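Alpha-toxin (Clostridium novyi, PDB 2VK9) is a large clostridial toxin whose catalytic domain, modelled here, belongs to a glycosyltransferase family of the GT-A clan. Local coordinates at residues Ser403-Arg408 and Pro477-Ser482. Residues are numbered along the deposited sequence; the frame is centred on the assembly and turned at random.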
loop_
_atom_site.group_PDB
_atom_site.type_symbol
_atom_site.label_atom_id
_atom_site.label_comp_id
_atom_site.label_asym_id
_atom_site.label_seq_id
_atom_site.Cartn_x
_atom_site.Cartn_y
_atom_site.Cartn_z
ATOM N N SER A 403 8.076 3.563 10.538
ATOM C CA SER A 403 8.250 4.929 11.007
ATOM C C SER A 403 7.323 5.891 10.249
ATOM O O SER A 403 6.594 6.663 10.873
ATOM C CB SER A 403 9.713 5.339 10.864
ATOM O OG SER A 403 9.901 6.692 11.231
ATOM N N GLN A 404 7.333 5.817 8.915
ATOM C CA GLN A 404 6.404 6.593 8.089
ATOM C C GLN A 404 4.957 6.423 8.543
ATOM O O GLN A 404 4.262 7.406 8.800
ATOM C CB GLN A 404 6.506 6.201 6.619
ATOM C CG GLN A 404 7.664 6.814 5.859
ATOM C CD GLN A 404 7.526 8.314 5.596
ATOM O OE1 GLN A 404 6.447 8.905 5.746
ATOM N NE2 GLN A 404 8.634 8.938 5.194
ATOM N N LEU A 405 4.514 5.171 8.638
ATOM C CA LEU A 405 3.136 4.868 9.007
ATOM C C LEU A 405 2.790 5.445 10.382
ATOM O O LEU A 405 1.742 6.074 10.538
ATOM C CB LEU A 405 2.868 3.351 8.966
ATOM C CG LEU A 405 1.424 2.879 9.207
ATOM C CD1 LEU A 405 0.595 2.970 7.956
ATOM C CD2 LEU A 405 1.386 1.457 9.693
ATOM N N GLU A 406 3.678 5.236 11.359
ATOM C CA GLU A 406 3.466 5.715 12.725
ATOM C C GLU A 406 3.417 7.230 12.768
ATOM O O GLU A 406 2.581 7.816 13.456
ATOM C CB GLU A 406 4.581 5.233 13.641
ATOM C CG GLU A 406 4.370 3.858 14.235
ATOM C CD GLU A 406 5.623 3.322 14.911
ATOM O OE1 GLU A 406 6.634 4.063 14.963
ATOM O OE2 GLU A 406 5.605 2.159 15.389
ATOM N N ASN A 407 4.320 7.853 12.017
ATOM C CA ASN A 407 4.390 9.304 11.921
ATOM C C ASN A 407 3.123 9.923 11.335
ATOM O O ASN A 407 2.573 10.865 11.897
ATOM C CB ASN A 407 5.606 9.717 11.092
ATOM C CG ASN A 407 5.772 11.214 11.010
ATOM O OD1 ASN A 407 6.044 11.875 12.009
ATOM N ND2 ASN A 407 5.614 11.757 9.813
ATOM N N ARG A 408 2.664 9.380 10.213
ATOM C CA ARG A 408 1.481 9.895 9.539
ATOM C C ARG A 408 0.206 9.689 10.335
ATOM O O ARG A 408 -0.685 10.535 10.299
ATOM C CB ARG A 408 1.346 9.269 8.161
ATOM C CG ARG A 408 2.352 9.818 7.207
ATOM C CD ARG A 408 2.616 8.878 6.094
ATOM N NE ARG A 408 3.776 9.323 5.337
ATOM C CZ ARG A 408 3.721 9.889 4.137
ATOM N NH1 ARG A 408 2.551 10.070 3.528
ATOM N NH2 ARG A 408 4.846 10.259 3.547
ATOM N N PRO A 477 0.456 3.289 -1.029
ATOM C CA PRO A 477 1.655 3.483 -1.852
ATOM C C PRO A 477 2.501 4.723 -1.548
ATOM O O PRO A 477 3.724 4.649 -1.634
ATOM C CB PRO A 477 1.091 3.551 -3.270
ATOM C CG PRO A 477 -0.108 2.689 -3.215
ATOM C CD PRO A 477 -0.701 2.890 -1.847
ATOM N N ASN A 478 1.875 5.842 -1.187
ATOM C CA ASN A 478 2.633 7.078 -0.953
ATOM C C ASN A 478 3.606 6.969 0.209
ATOM O O ASN A 478 4.676 7.564 0.181
ATOM C CB ASN A 478 1.706 8.287 -0.763
ATOM C CG ASN A 478 1.048 8.760 -2.076
ATOM O OD1 ASN A 478 1.304 8.223 -3.168
ATOM N ND2 ASN A 478 0.188 9.777 -1.962
ATOM N N ILE A 479 3.243 6.195 1.222
ATOM C CA ILE A 479 4.110 6.014 2.385
ATOM C C ILE A 479 5.301 5.098 2.051
ATOM O O ILE A 479 6.320 5.107 2.741
ATOM C CB ILE A 479 3.318 5.497 3.626
ATOM C CG1 ILE A 479 3.172 3.964 3.589
ATOM C CG2 ILE A 479 1.952 6.159 3.691
ATOM C CD1 ILE A 479 2.762 3.331 4.909
ATOM N N TYR A 480 5.156 4.314 0.986
ATOM C CA TYR A 480 6.208 3.408 0.533
ATOM C C TYR A 480 7.262 4.171 -0.244
ATOM O O TYR A 480 8.461 3.951 -0.046
ATOM C CB TYR A 480 5.640 2.258 -0.311
ATOM C CG TYR A 480 4.906 1.230 0.513
ATOM C CD1 TYR A 480 3.680 1.535 1.100
ATOM C CD2 TYR A 480 5.430 -0.039 0.715
ATOM C CE1 TYR A 480 3.005 0.621 1.856
ATOM C CE2 TYR A 480 4.742 -0.976 1.480
ATOM C CZ TYR A 480 3.532 -0.631 2.047
ATOM O OH TYR A 480 2.825 -1.519 2.817
ATOM N N SER A 481 6.813 5.076 -1.111
ATOM C CA SER A 481 7.739 5.894 -1.871
ATOM C C SER A 481 8.415 6.919 -0.981
ATOM O O SER A 481 9.515 7.362 -1.293
ATOM C CB SER A 481 7.067 6.563 -3.067
ATOM O OG SER A 481 5.873 7.170 -2.662
ATOM N N SER A 482 7.782 7.272 0.132
ATOM C CA SER A 482 8.419 8.150 1.107
ATOM C C SER A 482 9.392 7.405 2.023
ATOM O O SER A 482 10.413 7.963 2.435
ATOM C CB SER A 482 7.383 8.923 1.928
ATOM O OG SER A 482 6.673 9.855 1.125
#
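I479 of helix 477-488 packs against R408 and L405 of helix 396-422, meeting each with a different branch. Its CG1 sits between the backbone N and the carbonyl carbon (chi1 84°), which, with an extended chi2, points CD1 at L405, 3.8 Å from CD1 of that leucine. CG2 turns instead to the arginine, lying 3.7 Å from R408 CD, and the backbone around I479 CA covers one face of the guanidinium group.

The same guanidinium is held from within its own helix. R408 NE and NH2 both donate to Q404 OE1, which lies nearly in the guanidinium plane, but NE makes the shorter and straighter bond (2.7 Å, 155° at the hydrogen), whereas NH2, at 3.0 Å, comes from above the amide carbonyl plane. The bend at chi2 of Q404 (-71°) turns the amide toward R408, one turn further along the helix. Beyond it, S482 CB lies 3.5 Å from Q404 NE2, and S482 OG is 3.1 Å from R408 NH2, while that hydroxyl hydrogen-bonds to D496 O.

Q404 NE2 bonds to D486 OD2 and T494 O, while R408 NH1 bonds to F473 O. The contact joins two helices of the catalytic domain, the axes of segments 403-408 and 477-482 coming within 9.7 Å, and L405 also packs on L249 of helix 247-259 and I272 of helix 263-278. Its chemistry is therefore mixed: apolar contacts through I479 lie beside a buried arginine whose N-H groups are met by the amide oxygen of Q404 and the backbone oxygen of F473, which probably helps to stabilise its positive charge.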